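Local structure of cGAS/DncV-like nucleotidyltransferase in E. coli homolog (Elizabethkingia meningoseptica ATCC 13253 = NBRC 12535, 6E0O) at residues I9-P14 against L196-Y201; Y189-R194 against G234-T239; N212-F217 against L279-K284; N228-S233 against L240-V245. The protein synthesizes cyclic dinucleotide second messengers from nucleoside triphosphates as a magnesium-dependent nucleotidyltransferase of a bacterial antiphage (CBASS) defence system. All coordinates share one frame; numbering follows the deposited sequence.

Interaction 1: I9-P14 against L196-Y201; sequences INWSRP and LKVVNY
The indole of W11 takes a methyl of V198 on one face. V198 CG1 sits over the five-membered ring, 3.6 Å from its centroid and only 4° off the ring normal, a CH-pi contact. The ring atom nearest to V198 CG1 is W11 CD2, 3.7 Å away. The six-membered half of the indole is met obliquely, with W11 CZ3 4.2 Å from V199 CG2. F3 also meets the indole, at an angled ring-to-ring approach. I9 CG2 lies over one face of the R13 guanidinium, toward its rim. V198 offers CG1 because this branch lies anti to the backbone N (chi1 166°); CG2 instead lies near W11 O.

The chain just after W11 is tied down by hydrogen bonds. S12 OG donates to I9 O at 2.6 Å, and the same carbonyl also accepts from S12 N, at 3.1 Å. S12 O accepts from R194, on the same helix as V198.

The cross-contact itself is apolar. It docks the short N-terminal helix 5-11 on the long helix 188-205. K197, next to V198, probably binds GTP, so the contact lies on a helix that also serves the nucleotide pocket of this CD-NTase.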
loop_
_atom_site.group_PDB
_atom_site.type_symbol
_atom_site.label_atom_id
_atom_site.label_comp_id
_atom_site.label_asym_id
_atom_site.label_seq_id
_atom_site.Cartn_x
_atom_site.Cartn_y
_atom_site.Cartn_z
ATOM N N ILE A 9 -3.417 20.802 4.869
ATOM C CA ILE A 9 -2.463 20.349 5.877
ATOM C C ILE A 9 -3.106 19.298 6.774
ATOM O O ILE A 9 -2.505 18.260 7.073
ATOM C CB ILE A 9 -1.916 21.541 6.682
ATOM C CG1 ILE A 9 -1.073 22.440 5.766
ATOM C CG2 ILE A 9 -1.104 21.046 7.872
ATOM C CD1 ILE A 9 -0.691 23.769 6.388
ATOM N N ASN A 10 -4.338 19.549 7.221
ATOM C CA ASN A 10 -5.001 18.584 8.092
ATOM C C ASN A 10 -5.165 17.239 7.398
ATOM O O ASN A 10 -4.911 16.186 7.996
ATOM C CB ASN A 10 -6.361 19.119 8.539
ATOM C CG ASN A 10 -6.246 20.343 9.425
ATOM O OD1 ASN A 10 -5.174 20.651 9.939
ATOM N ND2 ASN A 10 -7.361 21.040 9.617
ATOM N N TRP A 11 -5.576 17.255 6.132
ATOM C CA TRP A 11 -5.755 16.014 5.396
ATOM C C TRP A 11 -4.443 15.301 5.115
ATOM O O TRP A 11 -4.454 14.111 4.782
ATOM C CB TRP A 11 -6.383 16.300 4.041
ATOM C CG TRP A 11 -7.840 16.542 4.053
ATOM C CD1 TRP A 11 -8.719 16.312 5.073
ATOM C CD2 TRP A 11 -8.602 17.061 2.973
ATOM N NE1 TRP A 11 -9.993 16.653 4.680
ATOM C CE2 TRP A 11 -9.943 17.115 3.391
ATOM C CE3 TRP A 11 -8.282 17.466 1.677
ATOM C CZ2 TRP A 11 -10.958 17.584 2.565
ATOM C CZ3 TRP A 11 -9.286 17.925 0.863
ATOM C CH2 TRP A 11 -10.609 17.977 1.304
ATOM N N SER A 12 -3.325 16.008 5.186
ATOM C CA SER A 12 -2.039 15.421 4.869
ATOM C C SER A 12 -1.451 14.628 6.023
ATOM O O SER A 12 -0.408 14.000 5.839
ATOM C CB SER A 12 -1.053 16.515 4.461
ATOM O OG SER A 12 -0.593 17.209 5.603
ATOM N N ARG A 13 -2.076 14.656 7.197
ATOM C CA ARG A 13 -1.507 14.004 8.368
ATOM C C ARG A 13 -1.877 12.523 8.416
ATOM O O ARG A 13 -2.985 12.142 8.035
ATOM C CB ARG A 13 -2.018 14.691 9.636
ATOM C CG ARG A 13 -1.611 16.157 9.748
ATOM C CD ARG A 13 -0.115 16.246 10.003
ATOM N NE ARG A 13 0.404 17.607 10.129
ATOM C CZ ARG A 13 1.036 18.268 9.160
ATOM N NH1 ARG A 13 1.213 17.714 7.960
ATOM N NH2 ARG A 13 1.490 19.492 9.394
ATOM N N PRO A 14 -0.979 11.671 8.918
ATOM C CA PRO A 14 -1.358 10.272 9.155
ATOM C C PRO A 14 -2.443 10.216 10.215
ATOM O O PRO A 14 -2.427 10.974 11.187
ATOM C CB PRO A 14 -0.069 9.614 9.665
ATOM C CG PRO A 14 1.006 10.591 9.483
ATOM C CD PRO A 14 0.394 11.964 9.362
ATOM N N LEU A 196 -4.475 12.879 -1.471
ATOM C CA LEU A 196 -5.174 12.239 -2.578
ATOM C C LEU A 196 -5.936 10.995 -2.132
ATOM O O LEU A 196 -6.983 10.690 -2.705
ATOM C CB LEU A 196 -4.200 11.942 -3.719
ATOM C CG LEU A 196 -3.698 13.205 -4.432
ATOM C CD1 LEU A 196 -2.604 12.832 -5.428
ATOM C CD2 LEU A 196 -4.798 13.950 -5.152
ATOM N N LYS A 197 -5.439 10.274 -1.121
ATOM C CA LYS A 197 -6.217 9.173 -0.554
ATOM C C LYS A 197 -7.484 9.686 0.123
ATOM O O LYS A 197 -8.551 9.069 0.011
ATOM C CB LYS A 197 -5.358 8.353 0.415
ATOM C CG LYS A 197 -4.282 7.514 -0.281
ATOM C CD LYS A 197 -3.427 6.720 0.696
ATOM C CE LYS A 197 -4.205 5.631 1.401
ATOM N NZ LYS A 197 -3.291 4.716 2.147
ATOM N N VAL A 198 -7.392 10.808 0.839
ATOM C CA VAL A 198 -8.588 11.406 1.429
ATOM C C VAL A 198 -9.595 11.759 0.342
ATOM O O VAL A 198 -10.789 11.465 0.457
ATOM C CB VAL A 198 -8.212 12.642 2.259
ATOM C CG1 VAL A 198 -9.457 13.470 2.588
ATOM C CG2 VAL A 198 -7.488 12.238 3.524
ATOM N N VAL A 199 -9.129 12.403 -0.730
ATOM C CA VAL A 199 -10.035 12.770 -1.813
ATOM C C VAL A 199 -10.637 11.521 -2.452
ATOM O O VAL A 199 -11.829 11.489 -2.782
ATOM C CB VAL A 199 -9.318 13.675 -2.832
ATOM C CG1 VAL A 199 -10.218 13.949 -4.017
ATOM C CG2 VAL A 199 -8.885 14.980 -2.170
ATOM N N ASN A 200 -9.821 10.484 -2.647
ATOM C CA ASN A 200 -10.329 9.219 -3.176
ATOM C C ASN A 200 -11.486 8.691 -2.330
ATOM O O ASN A 200 -12.552 8.345 -2.859
ATOM C CB ASN A 200 -9.183 8.205 -3.243
ATOM C CG ASN A 200 -9.558 6.927 -3.951
ATOM O OD1 ASN A 200 -10.329 6.925 -4.905
ATOM N ND2 ASN A 200 -9.004 5.824 -3.483
ATOM N N TYR A 201 -11.309 8.607 -1.007
ATOM C CA TYR A 201 -12.376 8.087 -0.158
ATOM C C TYR A 201 -13.623 8.964 -0.233
ATOM O O TYR A 201 -14.754 8.461 -0.226
ATOM C CB TYR A 201 -11.894 7.979 1.287
ATOM C CG TYR A 201 -10.890 6.869 1.518
ATOM C CD1 TYR A 201 -11.095 5.591 1.003
ATOM C CD2 TYR A 201 -9.737 7.099 2.249
ATOM C CE1 TYR A 201 -10.175 4.580 1.211
ATOM C CE2 TYR A 201 -8.815 6.097 2.466
ATOM C CZ TYR A 201 -9.034 4.841 1.944
ATOM O OH TYR A 201 -8.108 3.846 2.161
#

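Interaction 2: Y189-R194 against G234-T239; sequences YKRMVR and GNYTQT
M192 and T239 meet where helix 188-205 packs against the first turns of helix 236-252, a helix-helix contact in the helical part of this CD-NTase. The M192 chain is bent at both chi2 (-63°) and chi3. The bend swings its end toward the other helix. M192 CG and SD each lie 3.8 Å from T239 CG2. The terminal methyl CE goes further, to the start of helix 236-252. There M192 CE is 3.7 Å from Y236 O and 3.9 Å from Y236 CD2.

R191 behaves differently. Its chain is extended from CG to NE and runs out past the phenol of Y236. The guanidinium and phenol planes are only 7° apart, yet they are not stacked. R191 CD lies 3.5 Å from Y236 OH, so the aliphatic part of the arginine also lines the phenol. S12 and I9 pack against Y236, which brings the N-terminal segment into the same cluster.

The T239 branches divide the work. With chi1 at -67° the hydroxyl OG1 lies beside the backbone N, which leaves CG2 anti to that N and facing M192. The hydroxyl turns back along its own helix. N235 is the N-cap: its OD1 accepts from Q238 N at 2.9 Å. N235 O takes two donors from opposite faces of its plane, T239 N at 3.0 Å and T239 OG1 at 2.8 Å.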
loop_
_atom_site.group_PDB
_atom_site.type_symbol
_atom_site.label_atom_id
_atom_site.label_comp_id
_atom_site.label_asym_id
_atom_site.label_seq_id
_atom_site.Cartn_x
_atom_site.Cartn_y
_atom_site.Cartn_z
ATOM N N TYR A 189 6.004 14.435 -0.328
ATOM C CA TYR A 189 5.592 13.283 -1.133
ATOM C C TYR A 189 4.468 12.503 -0.431
ATOM O O TYR A 189 3.372 12.316 -0.981
ATOM C CB TYR A 189 6.791 12.371 -1.468
ATOM C CG TYR A 189 6.345 11.002 -1.935
ATOM C CD1 TYR A 189 5.522 10.864 -3.044
ATOM C CD2 TYR A 189 6.707 9.856 -1.241
ATOM C CE1 TYR A 189 5.071 9.632 -3.444
ATOM C CE2 TYR A 189 6.254 8.609 -1.642
ATOM C CZ TYR A 189 5.443 8.504 -2.744
ATOM O OH TYR A 189 4.990 7.260 -3.126
ATOM N N LYS A 190 4.710 12.045 0.804
ATOM C CA LYS A 190 3.685 11.239 1.464
ATOM C C LYS A 190 2.493 12.085 1.886
ATOM O O LYS A 190 1.368 11.587 1.928
ATOM C CB LYS A 190 4.256 10.465 2.653
ATOM C CG LYS A 190 5.199 9.354 2.219
ATOM C CD LYS A 190 5.648 8.477 3.359
ATOM C CE LYS A 190 6.563 7.374 2.851
ATOM N NZ LYS A 190 7.021 6.528 3.987
ATOM N N ARG A 191 2.717 13.363 2.200
ATOM C CA ARG A 191 1.607 14.248 2.543
ATOM C C ARG A 191 0.656 14.416 1.368
ATOM O O ARG A 191 -0.565 14.415 1.553
ATOM C CB ARG A 191 2.158 15.579 3.056
ATOM C CG ARG A 191 2.741 15.400 4.433
ATOM C CD ARG A 191 3.437 16.612 4.965
ATOM N NE ARG A 191 4.159 16.245 6.180
ATOM C CZ ARG A 191 4.890 17.084 6.892
ATOM N NH1 ARG A 191 4.979 18.349 6.515
ATOM N NH2 ARG A 191 5.533 16.651 7.962
ATOM N N MET A 192 1.197 14.516 0.151
ATOM C CA MET A 192 0.360 14.595 -1.040
ATOM C C MET A 192 -0.349 13.270 -1.317
ATOM O O MET A 192 -1.524 13.264 -1.702
ATOM C CB MET A 192 1.212 15.017 -2.235
ATOM C CG MET A 192 1.711 16.453 -2.132
ATOM S SD MET A 192 0.371 17.672 -2.120
ATOM C CE MET A 192 0.806 18.685 -0.712
ATOM N N VAL A 193 0.334 12.139 -1.105
ATOM C CA VAL A 193 -0.334 10.843 -1.207
ATOM C C VAL A 193 -1.524 10.799 -0.263
ATOM O O VAL A 193 -2.628 10.379 -0.635
ATOM C CB VAL A 193 0.650 9.699 -0.912
ATOM C CG1 VAL A 193 -0.097 8.377 -0.704
ATOM C CG2 VAL A 193 1.677 9.561 -2.017
ATOM N N ARG A 194 -1.313 11.212 0.991
ATOM C CA ARG A 194 -2.397 11.170 1.965
ATOM C C ARG A 194 -3.559 12.061 1.542
ATOM O O ARG A 194 -4.723 11.663 1.656
ATOM C CB ARG A 194 -1.878 11.525 3.353
ATOM C CG ARG A 194 -0.911 10.486 3.886
ATOM C CD ARG A 194 -0.484 10.838 5.321
ATOM N NE ARG A 194 0.826 10.289 5.638
ATOM C CZ ARG A 194 1.910 11.007 5.922
ATOM N NH1 ARG A 194 1.869 12.336 5.960
ATOM N NH2 ARG A 194 3.047 10.387 6.185
ATOM N N GLY A 234 6.431 24.253 2.229
ATOM C CA GLY A 234 5.503 25.140 2.891
ATOM C C GLY A 234 4.329 25.612 2.070
ATOM O O GLY A 234 3.589 26.485 2.534
ATOM N N ASN A 235 4.123 25.078 0.868
ATOM C CA ASN A 235 2.995 25.504 0.037
ATOM C C ASN A 235 2.224 24.266 -0.400
ATOM O O ASN A 235 2.499 23.683 -1.451
ATOM C CB ASN A 235 3.427 26.349 -1.154
ATOM C CG ASN A 235 2.256 27.052 -1.799
ATOM O OD1 ASN A 235 1.120 26.582 -1.712
ATOM N ND2 ASN A 235 2.520 28.191 -2.437
ATOM N N TYR A 236 1.246 23.875 0.415
ATOM C CA TYR A 236 0.502 22.655 0.134
ATOM C C TYR A 236 -0.428 22.852 -1.052
ATOM O O TYR A 236 -0.576 21.949 -1.882
ATOM C CB TYR A 236 -0.299 22.233 1.366
ATOM C CG TYR A 236 0.536 21.650 2.476
ATOM C CD1 TYR A 236 1.447 22.428 3.169
ATOM C CD2 TYR A 236 0.404 20.318 2.839
ATOM C CE1 TYR A 236 2.207 21.895 4.189
ATOM C CE2 TYR A 236 1.151 19.781 3.862
ATOM C CZ TYR A 236 2.055 20.572 4.525
ATOM O OH TYR A 236 2.790 20.030 5.542
ATOM N N THR A 237 -1.067 24.025 -1.136
ATOM C CA THR A 237 -2.014 24.275 -2.214
ATOM C C THR A 237 -1.311 24.230 -3.563
ATOM O O THR A 237 -1.792 23.597 -4.508
ATOM C CB THR A 237 -2.707 25.627 -2.003
ATOM O OG1 THR A 237 -3.464 25.610 -0.784
ATOM C CG2 THR A 237 -3.644 25.929 -3.156
ATOM N N GLN A 238 -0.165 24.903 -3.676
ATOM C CA GLN A 238 0.519 24.930 -4.964
ATOM C C GLN A 238 1.193 23.592 -5.262
ATOM O O GLN A 238 1.258 23.169 -6.423
ATOM C CB GLN A 238 1.521 26.079 -5.034
ATOM C CG GLN A 238 1.955 26.374 -6.458
ATOM C CD GLN A 238 0.828 26.972 -7.324
ATOM O OE1 GLN A 238 -0.266 27.299 -6.843
ATOM N NE2 GLN A 238 1.096 27.101 -8.609
ATOM N N THR A 239 1.718 22.917 -4.232
ATOM C CA THR A 239 2.304 21.600 -4.460
ATOM C C THR A 239 1.256 20.632 -4.987
ATOM O O THR A 239 1.506 19.887 -5.940
ATOM C CB THR A 239 2.923 21.052 -3.170
ATOM O OG1 THR A 239 4.048 21.848 -2.801
ATOM C CG2 THR A 239 3.360 19.600 -3.352
#

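Interaction 3: N212-F217 against L279-K284; sequences NLVSSF and LGFMQK
V214 and F281 join the loop leading into helix 216-224 to helix 275-289, in the helical part of the CD-NTase fold beside the nucleotide pocket.

The main interaction is CH-pi. V214 CG2 stands over the centre of the F281 ring, 3.7 Å from the centroid and 8° off its normal. With chi1 at -59° V214 CG1 lies anti to the carbonyl carbon, and CG2 falls between the backbone N and that carbon, where it meets the ring.

Aliphatic contacts gather at the root of the phenylalanine. V214 CG1 is 3.7 Å from F281 CB, and L213 CD2 is 4.0 Å from the same atom. One valine branch thus meets the ring centre and the other its attachment point. N200 and I219 also touch both V214 and F281, which closes a buried cluster with helices 188-205 and 216-224.

Polar bonds lie around this apolar patch. K284 NZ forms a salt bridge with E208. N212 O accepts from R273 NH2. S215 is the N-cap of helix 216-224, which begins at S216. S216 probably binds GTP, and its OG is hydrogen-bonded to K197 NZ. The cap is made by S215 OG, which accepts from F218 N.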
loop_
_atom_site.group_PDB
_atom_site.type_symbol
_atom_site.label_atom_id
_atom_site.label_comp_id
_atom_site.label_asym_id
_atom_site.label_seq_id
_atom_site.Cartn_x
_atom_site.Cartn_y
_atom_site.Cartn_z
ATOM N N ASN A 212 -12.803 1.016 -6.909
ATOM C CA ASN A 212 -11.581 0.413 -7.433
ATOM C C ASN A 212 -11.015 1.154 -8.641
ATOM O O ASN A 212 -10.160 0.601 -9.346
ATOM C CB ASN A 212 -11.794 -1.067 -7.779
ATOM C CG ASN A 212 -12.842 -1.277 -8.857
ATOM O OD1 ASN A 212 -13.468 -0.330 -9.338
ATOM N ND2 ASN A 212 -13.031 -2.531 -9.249
ATOM N N LEU A 213 -11.466 2.384 -8.913
ATOM C CA LEU A 213 -10.839 3.173 -9.970
ATOM C C LEU A 213 -9.338 3.274 -9.733
ATOM O O LEU A 213 -8.531 3.060 -10.645
ATOM C CB LEU A 213 -11.466 4.566 -10.046
ATOM C CG LEU A 213 -10.855 5.475 -11.119
ATOM C CD1 LEU A 213 -11.085 4.913 -12.520
ATOM C CD2 LEU A 213 -11.423 6.891 -11.000
ATOM N N VAL A 214 -8.947 3.599 -8.503
ATOM C CA VAL A 214 -7.544 3.632 -8.115
ATOM C C VAL A 214 -7.405 3.025 -6.726
ATOM O O VAL A 214 -8.313 3.102 -5.894
ATOM C CB VAL A 214 -6.953 5.065 -8.130
ATOM C CG1 VAL A 214 -7.063 5.679 -9.516
ATOM C CG2 VAL A 214 -7.624 5.927 -7.071
ATOM N N SER A 215 -6.266 2.405 -6.487
ATOM C CA SER A 215 -5.924 1.858 -5.186
ATOM C C SER A 215 -4.910 2.779 -4.521
ATOM O O SER A 215 -4.317 3.657 -5.154
ATOM C CB SER A 215 -5.285 0.481 -5.366
ATOM O OG SER A 215 -4.026 0.646 -6.004
ATOM N N SER A 216 -4.687 2.551 -3.227
ATOM C CA SER A 216 -3.641 3.281 -2.516
ATOM C C SER A 216 -2.289 3.082 -3.184
ATOM O O SER A 216 -1.526 4.035 -3.358
ATOM C CB SER A 216 -3.562 2.827 -1.057
ATOM O OG SER A 216 -2.404 3.371 -0.429
ATOM N N PHE A 217 -1.980 1.842 -3.571
ATOM C CA PHE A 217 -0.720 1.566 -4.248
ATOM C C PHE A 217 -0.595 2.405 -5.512
ATOM O O PHE A 217 0.466 2.974 -5.795
ATOM C CB PHE A 217 -0.643 0.074 -4.583
ATOM C CG PHE A 217 0.591 -0.315 -5.340
ATOM C CD1 PHE A 217 1.788 -0.520 -4.675
ATOM C CD2 PHE A 217 0.558 -0.479 -6.714
ATOM C CE1 PHE A 217 2.921 -0.877 -5.364
ATOM C CE2 PHE A 217 1.700 -0.831 -7.407
ATOM C CZ PHE A 217 2.878 -1.031 -6.729
ATOM N N LEU A 279 -5.724 9.367 -15.390
ATOM C CA LEU A 279 -6.193 10.628 -15.952
ATOM C C LEU A 279 -7.572 10.986 -15.421
ATOM O O LEU A 279 -7.810 12.123 -14.995
ATOM C CB LEU A 279 -6.226 10.519 -17.469
ATOM C CG LEU A 279 -6.742 11.742 -18.226
ATOM C CD1 LEU A 279 -5.837 12.930 -18.003
ATOM C CD2 LEU A 279 -6.838 11.389 -19.703
ATOM N N GLY A 280 -8.496 10.027 -15.444
ATOM C CA GLY A 280 -9.827 10.294 -14.945
ATOM C C GLY A 280 -9.831 10.616 -13.468
ATOM O O GLY A 280 -10.545 11.516 -13.020
ATOM N N PHE A 281 -9.021 9.898 -12.690
ATOM C CA PHE A 281 -8.925 10.187 -11.262
ATOM C C PHE A 281 -8.384 11.597 -11.027
ATOM O O PHE A 281 -8.907 12.339 -10.195
ATOM C CB PHE A 281 -8.072 9.119 -10.571
ATOM C CG PHE A 281 -7.886 9.364 -9.100
ATOM C CD1 PHE A 281 -8.964 9.326 -8.234
ATOM C CD2 PHE A 281 -6.634 9.636 -8.585
ATOM C CE1 PHE A 281 -8.797 9.558 -6.883
ATOM C CE2 PHE A 281 -6.465 9.879 -7.240
ATOM C CZ PHE A 281 -7.544 9.834 -6.388
ATOM N N MET A 282 -7.328 11.985 -11.746
ATOM C CA MET A 282 -6.796 13.338 -11.580
ATOM C C MET A 282 -7.849 14.394 -11.906
ATOM O O MET A 282 -7.960 15.414 -11.221
ATOM C CB MET A 282 -5.576 13.537 -12.486
ATOM C CG MET A 282 -4.306 12.856 -12.030
ATOM S SD MET A 282 -3.755 13.392 -10.400
ATOM C CE MET A 282 -4.295 11.999 -9.455
ATOM N N GLN A 283 -8.614 14.183 -12.975
ATOM C CA GLN A 283 -9.672 15.123 -13.320
ATOM C C GLN A 283 -10.690 15.234 -12.193
ATOM O O GLN A 283 -11.124 16.337 -11.840
ATOM C CB GLN A 283 -10.348 14.657 -14.600
ATOM C CG GLN A 283 -11.566 15.432 -14.975
ATOM C CD GLN A 283 -12.118 14.973 -16.301
ATOM O OE1 GLN A 283 -12.807 13.959 -16.385
ATOM N NE2 GLN A 283 -11.801 15.706 -17.348
ATOM N N LYS A 284 -11.113 14.096 -11.637
ATOM C CA LYS A 284 -12.092 14.129 -10.556
ATOM C C LYS A 284 -11.534 14.848 -9.337
ATOM O O LYS A 284 -12.250 15.610 -8.671
ATOM C CB LYS A 284 -12.522 12.710 -10.184
ATOM C CG LYS A 284 -13.291 11.980 -11.264
ATOM C CD LYS A 284 -14.645 12.594 -11.505
ATOM C CE LYS A 284 -15.504 11.661 -12.346
ATOM N NZ LYS A 284 -16.780 12.300 -12.744
#

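Interaction 4: N228-S233 against L240-V245; sequences NNQFIS and LRNVIV
N242 reaches from helix 236-252 to the backbone of Q230. Its ND2 donates to Q230 O at 2.9 Å, nearly straight at 176°. The carbonyl oxygen lies in the amide plane of N242, 2° out of it. The same ND2 is 3.4 Å from I232 CD1, so the bond is flanked by a methyl.

The Q230 side chain meets N242 a second way. A bend at chi2 (-68°) folds it toward the helix, and Q230 OE1 comes 3.4 Å from N242 CB. The two side-chain amides are turned well apart and are not bonded to each other. A water joins the Q230 amide to the N242 backbone: it donates to Q230 OE1 and to N242 O, each at 2.8 Å. Deeper in, F231 CE2 packs at 3.8 Å from V243 CG2.

Further out, several bonds hold the loop between helices 216-224 and 236-252. Its residues 228-230 form a 3-10 turn, and it folds back on the second helix. Q230 NE2 makes a weak bond to N229 OD1. F231 N donates to N228 O. I232 N donates to T239 OG1, one turn before V243 on the helix. N228 is itself bonded to K181 and Q184. F231 is packed by L188 and M192.

The contact therefore has a polar outer part and an apolar inner part. The N242 amide binds a loop carbonyl and the water joins a loop side chain to a helix carbonyl, consistent with the loop being held against the helix it leads into.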
loop_
_atom_site.group_PDB
_atom_site.type_symbol
_atom_site.label_atom_id
_atom_site.label_comp_id
_atom_site.label_asym_id
_atom_site.label_seq_id
_atom_site.Cartn_x
_atom_site.Cartn_y
_atom_site.Cartn_z
ATOM N N ASN A 228 10.840 15.720 -8.000
ATOM C CA ASN A 228 11.009 16.334 -6.691
ATOM C C ASN A 228 10.858 17.850 -6.732
ATOM O O ASN A 228 10.380 18.440 -5.758
ATOM C CB ASN A 228 12.385 15.984 -6.127
ATOM C CG ASN A 228 12.459 14.571 -5.590
ATOM O OD1 ASN A 228 11.481 13.817 -5.613
ATOM N ND2 ASN A 228 13.629 14.201 -5.093
ATOM N N ASN A 229 11.275 18.497 -7.827
ATOM C CA ASN A 229 11.235 19.956 -7.884
ATOM C C ASN A 229 9.820 20.514 -8.041
ATOM O O ASN A 229 9.670 21.737 -8.105
ATOM C CB ASN A 229 12.183 20.503 -8.956
ATOM C CG ASN A 229 11.725 20.213 -10.366
ATOM O OD1 ASN A 229 10.653 19.666 -10.600
ATOM N ND2 ASN A 229 12.551 20.605 -11.331
ATOM N N GLN A 230 8.787 19.664 -8.069
ATOM C CA GLN A 230 7.405 20.129 -8.055
ATOM C C GLN A 230 6.862 20.289 -6.642
ATOM O O GLN A 230 5.762 20.820 -6.471
ATOM C CB GLN A 230 6.502 19.135 -8.793
ATOM C CG GLN A 230 6.856 18.917 -10.238
ATOM C CD GLN A 230 6.594 20.148 -11.068
ATOM O OE1 GLN A 230 5.514 20.741 -11.002
ATOM N NE2 GLN A 230 7.584 20.550 -11.852
ATOM N N PHE A 231 7.584 19.807 -5.633
ATOM C CA PHE A 231 7.132 19.864 -4.248
ATOM C C PHE A 231 7.711 21.123 -3.612
ATOM O O PHE A 231 8.930 21.270 -3.501
ATOM C CB PHE A 231 7.553 18.582 -3.522
ATOM C CG PHE A 231 6.916 17.332 -4.095
ATOM C CD1 PHE A 231 7.463 16.707 -5.200
ATOM C CD2 PHE A 231 5.769 16.797 -3.537
ATOM C CE1 PHE A 231 6.892 15.573 -5.741
ATOM C CE2 PHE A 231 5.186 15.653 -4.074
ATOM C CZ PHE A 231 5.750 15.043 -5.177
ATOM N N ILE A 232 6.830 22.041 -3.231
ATOM C CA ILE A 232 7.216 23.387 -2.826
ATOM C C ILE A 232 7.119 23.465 -1.313
ATOM O O ILE A 232 6.022 23.408 -0.748
ATOM C CB ILE A 232 6.313 24.444 -3.466
ATOM C CG1 ILE A 232 6.295 24.308 -4.977
ATOM C CG2 ILE A 232 6.752 25.850 -3.029
ATOM C CD1 ILE A 232 5.146 25.085 -5.590
ATOM N N SER A 233 8.259 23.636 -0.660
ATOM C CA SER A 233 8.287 23.690 0.790
ATOM C C SER A 233 7.275 24.701 1.305
ATOM O O SER A 233 7.252 25.856 0.874
ATOM C CB SER A 233 9.690 24.091 1.244
ATOM O OG SER A 233 9.753 24.189 2.650
ATOM N N LEU A 240 0.075 20.627 -4.365
ATOM C CA LEU A 240 -0.986 19.719 -4.793
ATOM C C LEU A 240 -1.428 20.046 -6.209
ATOM O O LEU A 240 -1.660 19.143 -7.018
ATOM C CB LEU A 240 -2.154 19.788 -3.814
ATOM C CG LEU A 240 -3.352 18.871 -4.079
ATOM C CD1 LEU A 240 -2.955 17.405 -4.086
ATOM C CD2 LEU A 240 -4.426 19.155 -3.031
ATOM N N ARG A 241 -1.518 21.337 -6.537
ATOM C CA ARG A 241 -1.788 21.734 -7.915
ATOM C C ARG A 241 -0.729 21.174 -8.853
ATOM O O ARG A 241 -1.049 20.571 -9.886
ATOM C CB ARG A 241 -1.828 23.258 -8.019
ATOM C CG ARG A 241 -2.334 23.743 -9.350
ATOM C CD ARG A 241 -2.169 25.248 -9.480
ATOM N NE ARG A 241 -3.003 25.780 -10.554
ATOM C CZ ARG A 241 -2.653 25.815 -11.831
ATOM N NH1 ARG A 241 -1.470 25.349 -12.213
ATOM N NH2 ARG A 241 -3.498 26.317 -12.724
ATOM N N ASN A 242 0.548 21.348 -8.498
ATOM C CA ASN A 242 1.626 20.844 -9.344
ATOM C C ASN A 242 1.520 19.334 -9.539
ATOM O O ASN A 242 1.723 18.830 -10.649
ATOM C CB ASN A 242 2.984 21.138 -8.711
ATOM C CG ASN A 242 3.379 22.584 -8.772
ATOM O OD1 ASN A 242 2.748 23.399 -9.448
ATOM N ND2 ASN A 242 4.456 22.915 -8.075
ATOM N N VAL A 243 1.230 18.597 -8.461
ATOM C CA VAL A 243 1.144 17.140 -8.524
ATOM C C VAL A 243 0.034 16.712 -9.471
ATOM O O VAL A 243 0.232 15.855 -10.342
ATOM C CB VAL A 243 0.928 16.572 -7.108
ATOM C CG1 VAL A 243 0.458 15.121 -7.159
ATOM C CG2 VAL A 243 2.214 16.661 -6.298
ATOM N N ILE A 244 -1.158 17.286 -9.297
ATOM C CA ILE A 244 -2.296 16.883 -10.121
ATOM C C ILE A 244 -2.034 17.220 -11.586
ATOM O O ILE A 244 -2.248 16.392 -12.482
ATOM C CB ILE A 244 -3.602 17.511 -9.600
ATOM C CG1 ILE A 244 -3.927 16.969 -8.204
ATOM C CG2 ILE A 244 -4.731 17.256 -10.581
ATOM C CD1 ILE A 244 -5.062 17.685 -7.486
ATOM N N VAL A 245 -1.570 18.448 -11.854
ATOM C CA VAL A 245 -1.325 18.852 -13.237
ATOM C C VAL A 245 -0.262 17.964 -13.873
ATOM O O VAL A 245 -0.395 17.536 -15.026
ATOM C CB VAL A 245 -0.924 20.337 -13.302
ATOM C CG1 VAL A 245 -0.445 20.701 -14.710
ATOM C CG2 VAL A 245 -2.084 21.224 -12.889
HETATM O O HOH W 1 3.108 20.504 -12.424
#

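Interactions 1 and 2 both use helix 188-205 and touch through S12 and Y236. Interactions 2 and 4 share helix 236-252 and lie closest, with centres about 7 Å apart. Interaction 3 lies nearer the ligand: its nearest atom is about 7 Å from the bound nucleic acid. For interaction 4 the nearest atom is about 23 Å from the bound nucleic acid. Interactions 2 and 3 are buried, while 1 and 4 are partly buried. Chemistry follows place. Interactions 1 and 3 set a valine methyl over an aromatic face. Interaction 2 mixes methionine packing with an arginine beside a phenol. Only interaction 4 carries a clear hydrogen bond and a water bridge between its segments. K197 and S216 bond interactions 1 and 3 together.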